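Local coordinates for envelopment polyprotein (Bovine Schmallenberg virus BH80/Germany/2011, PDB 7A56) that probably drives fusion of viral and host membranes as the class II envelope glycoprotein Gc, whose fusion domains are in the postfusion conformation here, at residues 28-33 / 97-102. Sequence-based numbering, arbitrary orientation.
Sequences AALQSD and ESLFSI
Ser101 O accepts a 2.7 Å hydrogen bond from a water that in turn takes a weak one from Gln31 NE2; between residues 28-33 and 97-102 no direct hydrogen bond forms, and the polar link passes through this water. The remaining contacts are van der Waals and CH-pi and centre on Phe100. Gln31 CG sits 3.8 Å from the ring centroid and 7° off the normal, a CH-pi contact squarely over one face. Beyond CG the Gln31 chain runs extended (chi2 173°) and slides past the ring toward the strand, bringing NE2 to 3.5 Å from Phe100 CB, with amide and ring planes 52° apart. Leu30 takes another side: its CD1 lies in the ring plane at the edge, 3.9 Å from Phe100 CE1, while its CB approaches CE1 obliquely. Leu99 and Phe100 both pair with Ile91, a classic beta bulge, and the CB atoms of both are directed toward the helix; Leu99 CD1 lies 4.5 Å from Leu30 CD1, a loose apolar contact. Ile27, earlier on the same helix, also touches Leu99 and Phe100. The axes of helix 28-33 and strand 98-102 come within 9.5 Å and run roughly parallel. Their fit thus rests mainly on Phe100 against Gln31 and Leu30; the water bridge probably adds little directional restraint.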
# COMPACT_ATOMS: atom_id res chain seq x y z
N ALA A 28 11.17 40.31 26.98
CA ALA A 28 11.86 40.65 25.73
C ALA A 28 13.21 39.97 25.66
O ALA A 28 13.61 39.46 24.61
CB ALA A 28 12.04 42.16 25.58
N ALA A 29 13.93 39.95 26.79
CA ALA A 29 15.23 39.30 26.83
C ALA A 29 15.11 37.80 26.54
O ALA A 29 15.93 37.24 25.81
CB ALA A 29 15.88 39.52 28.17
N LEU A 30 14.15 37.14 27.17
CA LEU A 30 14.04 35.70 26.98
C LEU A 30 13.66 35.37 25.54
O LEU A 30 14.24 34.47 24.91
CB LEU A 30 13.02 35.11 27.96
CG LEU A 30 13.38 35.26 29.43
CD1 LEU A 30 12.14 35.05 30.27
CD2 LEU A 30 14.45 34.26 29.82
N GLN A 31 12.73 36.13 24.96
CA GLN A 31 12.35 35.81 23.59
C GLN A 31 13.49 36.11 22.62
O GLN A 31 13.69 35.37 21.63
CB GLN A 31 11.07 36.60 23.24
CG GLN A 31 9.84 36.08 23.99
CD GLN A 31 8.62 36.96 23.80
OE1 GLN A 31 8.73 38.17 23.76
NE2 GLN A 31 7.45 36.35 23.64
N SER A 32 14.29 37.14 22.92
CA SER A 32 15.45 37.46 22.10
C SER A 32 16.48 36.35 22.16
O SER A 32 17.12 36.02 21.15
CB SER A 32 16.11 38.75 22.59
OG SER A 32 15.78 39.82 21.79
N ASP A 33 16.73 35.85 23.37
CA ASP A 33 17.65 34.73 23.55
C ASP A 33 17.21 33.50 22.75
O ASP A 33 18.03 32.83 22.11
CB ASP A 33 17.74 34.40 25.04
CG ASP A 33 18.60 35.40 25.81
OD1 ASP A 33 19.29 36.24 25.20
OD2 ASP A 33 18.55 35.35 27.04
N GLU A 97 4.05 34.24 37.95
CA GLU A 97 3.11 34.68 36.95
C GLU A 97 3.53 34.20 35.56
O GLU A 97 4.69 33.87 35.32
CB GLU A 97 3.02 36.19 36.94
CG GLU A 97 4.39 36.85 36.97
CD GLU A 97 4.27 38.36 36.86
OE1 GLU A 97 3.47 38.82 36.01
OE2 GLU A 97 4.95 39.08 37.63
N SER A 98 2.55 34.16 34.66
CA SER A 98 2.81 33.78 33.27
C SER A 98 3.62 34.85 32.54
O SER A 98 3.41 36.04 32.74
CB SER A 98 1.49 33.54 32.53
OG SER A 98 0.93 32.27 32.88
N LEU A 99 4.53 34.42 31.68
CA LEU A 99 5.43 35.32 30.98
C LEU A 99 5.11 35.35 29.49
O LEU A 99 4.77 36.41 28.95
CB LEU A 99 6.89 34.90 31.20
CG LEU A 99 7.49 34.96 32.61
CD1 LEU A 99 8.59 33.95 32.74
CD2 LEU A 99 8.05 36.35 32.90
N PHE A 100 5.21 34.21 28.81
CA PHE A 100 4.87 34.23 27.39
C PHE A 100 4.62 32.80 26.95
O PHE A 100 4.73 31.87 27.74
CB PHE A 100 5.95 34.91 26.51
CG PHE A 100 7.30 34.23 26.57
CD1 PHE A 100 8.21 34.59 27.55
CD2 PHE A 100 7.67 33.29 25.62
CE1 PHE A 100 9.44 34.00 27.63
CE2 PHE A 100 8.92 32.65 25.69
CZ PHE A 100 9.82 33.04 26.71
N SER A 101 4.32 32.63 25.65
CA SER A 101 3.99 31.33 25.12
C SER A 101 4.92 30.96 23.96
O SER A 101 5.42 31.84 23.24
CB SER A 101 2.54 31.28 24.66
OG SER A 101 2.43 31.96 23.43
N ILE A 102 5.22 29.67 23.87
CA ILE A 102 5.92 29.06 22.75
C ILE A 102 4.94 28.08 22.13
O ILE A 102 4.39 27.22 22.84
CB ILE A 102 7.20 28.34 23.20
CG1 ILE A 102 8.20 29.34 23.82
CG2 ILE A 102 7.85 27.59 22.07
CD1 ILE A 102 9.48 28.69 24.37
O HOH W 1 5.75 34.47 22.89